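Local coordinates for uncharacterized protein (Neisseria meningitidis serogroup B, PDB 3OI8), which probably takes part in magnesium and cobalt transport, this piece carrying its paired CBS domains, which bind adenosine, at residues Ile45-Asp57 with Thr69-Asp82. Sequence-based numbering, arbitrary orientation.
With ADN (adenosine), chain C.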
# COMPACT_ATOMS: atom_id res chain seq x y z
N ILE A 45 -2.78 -7.68 13.47
CA ILE A 45 -4.13 -7.84 13.98
C ILE A 45 -4.24 -9.22 14.62
O ILE A 45 -3.95 -10.22 13.97
CB ILE A 45 -5.15 -7.72 12.84
CG1 ILE A 45 -5.03 -6.33 12.20
CG2 ILE A 45 -6.57 -8.01 13.36
CD1 ILE A 45 -5.73 -6.23 10.87
N THR A 46 -4.63 -9.28 15.88
CA THR A 46 -4.58 -10.55 16.62
C THR A 46 -5.62 -11.54 16.09
O THR A 46 -6.66 -11.13 15.58
CB THR A 46 -4.81 -10.33 18.12
OG1 THR A 46 -4.51 -11.55 18.81
CG2 THR A 46 -6.26 -9.92 18.38
N ARG A 47 -5.34 -12.84 16.23
CA ARG A 47 -6.20 -13.91 15.68
C ARG A 47 -7.69 -13.71 15.95
O ARG A 47 -8.51 -13.73 15.04
CB ARG A 47 -5.78 -15.28 16.22
CG ARG A 47 -6.63 -16.44 15.73
CD ARG A 47 -6.30 -17.72 16.51
NE ARG A 47 -6.58 -17.60 17.94
CZ ARG A 47 -5.66 -17.32 18.88
NH1 ARG A 47 -4.40 -17.13 18.53
NH2 ARG A 47 -6.00 -17.25 20.16
N SER A 48 -8.05 -13.54 17.22
CA SER A 48 -9.46 -13.46 17.57
C SER A 48 -10.17 -12.26 16.94
O SER A 48 -11.39 -12.14 17.03
CB SER A 48 -9.65 -13.47 19.10
OG SER A 48 -8.68 -12.66 19.75
N ARG A 49 -9.42 -11.38 16.27
CA ARG A 49 -10.01 -10.18 15.66
C ARG A 49 -9.94 -10.13 14.13
O ARG A 49 -10.44 -9.19 13.50
CB ARG A 49 -9.36 -8.91 16.23
CG ARG A 49 -9.61 -8.73 17.71
CD ARG A 49 -8.94 -7.46 18.24
NE ARG A 49 -9.09 -7.35 19.69
CZ ARG A 49 -8.55 -6.38 20.43
NH1 ARG A 49 -7.81 -5.44 19.86
NH2 ARG A 49 -8.75 -6.37 21.74
N MSE A 50 -9.31 -11.13 13.51
CA MSE A 50 -9.22 -11.13 12.05
C MSE A 50 -10.58 -11.38 11.43
O MSE A 50 -11.37 -12.16 11.96
CB MSE A 50 -8.30 -12.24 11.57
CG MSE A 50 -6.95 -12.27 12.22
SE MSE A 50 -6.01 -13.80 11.50
CE MSE A 50 -7.21 -15.21 12.09
N ASN A 51 -10.85 -10.76 10.28
CA ASN A 51 -12.04 -11.08 9.50
C ASN A 51 -11.66 -12.13 8.46
O ASN A 51 -10.85 -11.85 7.58
CB ASN A 51 -12.61 -9.84 8.81
CG ASN A 51 -13.21 -8.84 9.78
OD1 ASN A 51 -12.94 -7.64 9.71
ND2 ASN A 51 -14.03 -9.33 10.71
N VAL A 52 -12.24 -13.33 8.57
CA VAL A 52 -11.89 -14.43 7.67
C VAL A 52 -13.09 -14.94 6.86
O VAL A 52 -14.25 -14.65 7.18
CB VAL A 52 -11.30 -15.62 8.46
CG1 VAL A 52 -10.05 -15.19 9.23
CG2 VAL A 52 -12.35 -16.20 9.42
N LEU A 53 -12.81 -15.73 5.82
CA LEU A 53 -13.88 -16.37 5.04
C LEU A 53 -13.80 -17.88 5.21
O LEU A 53 -12.69 -18.43 5.27
CB LEU A 53 -13.72 -16.03 3.56
CG LEU A 53 -13.71 -14.52 3.23
CD1 LEU A 53 -13.38 -14.31 1.76
CD2 LEU A 53 -15.06 -13.91 3.58
N LYS A 54 -14.95 -18.55 5.27
CA LYS A 54 -14.99 -20.00 5.40
C LYS A 54 -14.84 -20.64 4.03
O LYS A 54 -15.42 -20.19 3.05
CB LYS A 54 -16.30 -20.50 6.02
CG LYS A 54 -16.80 -19.76 7.25
CD LYS A 54 -15.73 -19.55 8.29
CE LYS A 54 -16.29 -18.71 9.44
NZ LYS A 54 -15.25 -17.96 10.22
N GLU A 55 -14.04 -21.70 3.98
CA GLU A 55 -13.76 -22.48 2.78
C GLU A 55 -14.99 -22.68 1.89
O GLU A 55 -14.93 -22.44 0.68
CB GLU A 55 -13.24 -23.86 3.25
CG GLU A 55 -12.54 -24.71 2.21
CD GLU A 55 -11.93 -25.99 2.80
OE1 GLU A 55 -12.24 -26.34 3.97
OE2 GLU A 55 -11.14 -26.65 2.09
N ASN A 56 -16.10 -23.12 2.48
CA ASN A 56 -17.24 -23.61 1.69
C ASN A 56 -18.41 -22.64 1.61
O ASN A 56 -19.52 -23.01 1.20
CB ASN A 56 -17.71 -24.97 2.22
CG ASN A 56 -16.72 -26.09 1.96
OD1 ASN A 56 -15.98 -26.07 0.96
ND2 ASN A 56 -16.70 -27.09 2.84
N ASP A 57 -18.18 -21.38 1.99
CA ASP A 57 -19.26 -20.41 1.98
C ASP A 57 -19.71 -20.08 0.54
O ASP A 57 -18.96 -20.29 -0.41
CB ASP A 57 -18.81 -19.15 2.73
CG ASP A 57 -19.91 -18.59 3.62
OD1 ASP A 57 -21.09 -18.95 3.41
OD2 ASP A 57 -19.59 -17.81 4.53
N THR A 69 -17.23 -5.47 5.49
CA THR A 69 -16.00 -5.19 6.23
C THR A 69 -15.11 -4.24 5.44
O THR A 69 -14.25 -3.57 6.01
CB THR A 69 -15.22 -6.47 6.55
OG1 THR A 69 -14.89 -7.13 5.33
CG2 THR A 69 -16.05 -7.40 7.42
N ALA A 70 -15.33 -4.19 4.14
CA ALA A 70 -14.61 -3.28 3.25
C ALA A 70 -13.10 -3.54 3.15
O ALA A 70 -12.36 -2.69 2.64
CB ALA A 70 -14.87 -1.83 3.67
N HIS A 71 -12.64 -4.70 3.62
CA HIS A 71 -11.22 -5.04 3.47
C HIS A 71 -10.94 -5.46 2.04
O HIS A 71 -11.86 -5.83 1.29
CB HIS A 71 -10.78 -6.18 4.40
CG HIS A 71 -11.06 -5.94 5.85
ND1 HIS A 71 -10.60 -4.82 6.52
CD2 HIS A 71 -11.71 -6.69 6.77
CE1 HIS A 71 -10.98 -4.88 7.78
NE2 HIS A 71 -11.66 -6.01 7.96
N SER A 72 -9.67 -5.44 1.66
CA SER A 72 -9.27 -5.87 0.32
C SER A 72 -8.83 -7.32 0.25
O SER A 72 -8.98 -7.96 -0.80
CB SER A 72 -8.14 -4.97 -0.21
OG SER A 72 -8.61 -3.63 -0.38
N ARG A 73 -8.28 -7.84 1.35
CA ARG A 73 -7.77 -9.22 1.40
C ARG A 73 -8.27 -9.93 2.65
O ARG A 73 -8.40 -9.30 3.70
CB ARG A 73 -6.24 -9.21 1.38
CG ARG A 73 -5.68 -9.10 -0.03
CD ARG A 73 -4.38 -8.36 -0.07
NE ARG A 73 -4.57 -6.99 0.37
CZ ARG A 73 -4.52 -5.93 -0.42
NH1 ARG A 73 -4.70 -4.72 0.08
NH2 ARG A 73 -4.27 -6.07 -1.72
N PHE A 74 -8.54 -11.24 2.53
CA PHE A 74 -9.12 -12.05 3.60
C PHE A 74 -8.47 -13.43 3.67
O PHE A 74 -8.41 -14.14 2.66
CB PHE A 74 -10.61 -12.25 3.34
CG PHE A 74 -11.40 -10.97 3.24
CD1 PHE A 74 -12.16 -10.53 4.30
CD2 PHE A 74 -11.38 -10.23 2.07
CE1 PHE A 74 -12.89 -9.35 4.22
CE2 PHE A 74 -12.10 -9.05 1.98
CZ PHE A 74 -12.85 -8.60 3.05
N PRO A 75 -7.99 -13.83 4.86
CA PRO A 75 -7.58 -15.23 5.05
C PRO A 75 -8.78 -16.12 4.82
O PRO A 75 -9.88 -15.77 5.21
CB PRO A 75 -7.22 -15.30 6.54
CG PRO A 75 -6.99 -13.86 6.96
CD PRO A 75 -7.89 -13.03 6.10
N VAL A 76 -8.58 -17.28 4.20
CA VAL A 76 -9.66 -18.24 4.04
C VAL A 76 -9.33 -19.44 4.93
O VAL A 76 -8.21 -19.93 4.88
CB VAL A 76 -9.82 -18.68 2.58
CG1 VAL A 76 -10.82 -19.84 2.47
CG2 VAL A 76 -10.28 -17.48 1.71
N ILE A 77 -10.30 -19.89 5.73
CA ILE A 77 -10.02 -20.91 6.73
C ILE A 77 -10.79 -22.21 6.48
O ILE A 77 -11.83 -22.24 5.81
CB ILE A 77 -10.35 -20.44 8.16
CG1 ILE A 77 -11.85 -20.10 8.27
CG2 ILE A 77 -9.47 -19.28 8.56
CD1 ILE A 77 -12.38 -20.06 9.69
N GLY A 78 -10.25 -23.28 7.05
CA GLY A 78 -10.91 -24.57 7.03
C GLY A 78 -11.70 -24.70 8.31
O GLY A 78 -12.70 -24.01 8.50
N GLU A 79 -11.24 -25.56 9.22
CA GLU A 79 -12.02 -25.87 10.42
C GLU A 79 -12.12 -24.70 11.39
O GLU A 79 -13.13 -24.52 12.06
CB GLU A 79 -11.43 -27.08 11.15
CG GLU A 79 -12.13 -27.35 12.47
CD GLU A 79 -11.45 -28.42 13.30
OE1 GLU A 79 -12.16 -29.11 14.07
OE2 GLU A 79 -10.21 -28.56 13.18
N ASP A 80 -11.04 -23.92 11.47
CA ASP A 80 -10.97 -22.77 12.36
C ASP A 80 -9.76 -21.93 11.95
O ASP A 80 -9.09 -22.21 10.95
CB ASP A 80 -10.89 -23.19 13.84
CG ASP A 80 -9.69 -24.06 14.14
OD1 ASP A 80 -8.68 -23.98 13.39
OD2 ASP A 80 -9.74 -24.82 15.13
N LYS A 81 -9.47 -20.90 12.74
CA LYS A 81 -8.46 -19.93 12.31
C LYS A 81 -7.04 -20.49 12.39
O LYS A 81 -6.10 -19.86 11.90
CB LYS A 81 -8.59 -18.64 13.10
CG LYS A 81 -9.89 -17.91 12.83
CD LYS A 81 -9.99 -16.62 13.62
CE LYS A 81 -11.26 -15.87 13.24
NZ LYS A 81 -11.45 -14.71 14.14
N ASP A 82 -6.89 -21.66 12.99
CA ASP A 82 -5.59 -22.34 12.99
C ASP A 82 -5.37 -23.17 11.72
O ASP A 82 -4.32 -23.81 11.55
CB ASP A 82 -5.42 -23.17 14.27
CG ASP A 82 -5.21 -22.29 15.49
OD1 ASP A 82 -4.48 -21.27 15.35
OD2 ASP A 82 -5.78 -22.57 16.57
O5' ADN C . -9.04 -2.55 5.99
C5' ADN C . -8.83 -1.39 6.75
C4' ADN C . -7.97 -1.71 8.00
O4' ADN C . -8.48 -2.90 8.67
C3' ADN C . -6.50 -1.98 7.62
O3' ADN C . -5.72 -0.85 7.92
C2' ADN C . -6.08 -3.15 8.47
O2' ADN C . -5.50 -2.70 9.67
C1' ADN C . -7.39 -3.86 8.82
N9 ADN C . -7.62 -5.03 7.97
C8 ADN C . -7.40 -5.14 6.47
N7 ADN C . -7.83 -6.52 6.05
C5 ADN C . -8.32 -7.26 7.30
C6 ADN C . -8.89 -8.70 7.51
N6 ADN C . -9.07 -9.58 6.36
N1 ADN C . -9.27 -9.13 8.85
C2 ADN C . -9.14 -8.20 10.04
N3 ADN C . -8.58 -6.79 9.84
C4 ADN C . -8.19 -6.34 8.48
O HOH W 1 -14.63 -23.01 7.06
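H71 meets N51 where the beta-alpha-beta unit of a CBS domain closes on adenosine: strand 53-54, helix 59-69 and the parallel strand 73-77. A flat imidazole with nitrogens at separate points of its rim suits this place. Its NE2 donates to N51 OD1, in the carbonyl plane on a lone pair, at 2.7 Å, while ND1 bonds the ribose O5'. The ring is thus held flat under the adenine, whose C5 lies 3.3 Å above one face; T69 O covers the opposite face. Backbone atoms read the base: R73 O and N51 O accept from N6, and N51 N donates to N1 (2.7 Å). F74 CB packs on L53 CD1. Proline fits at P75 because N51 O, opposite its N in the register, accepts from N6 instead; P75 O receives L53 N at 3.0 Å, and its ring meets V52 CG1. L53 O takes I77 N, and I77 O takes E55 N. I77 CD1 touches V52 CG2, K54 CD and K54 NZ. Within the Asx turn where D80 OD1 accepts from D82 N, K81 sets CG anti to its carbonyl carbon (chi1 -65°) and extends past the selenomethionine methyl of M50; NZ donates to R47 O at 3.2 Å, on the face opposite M50 N.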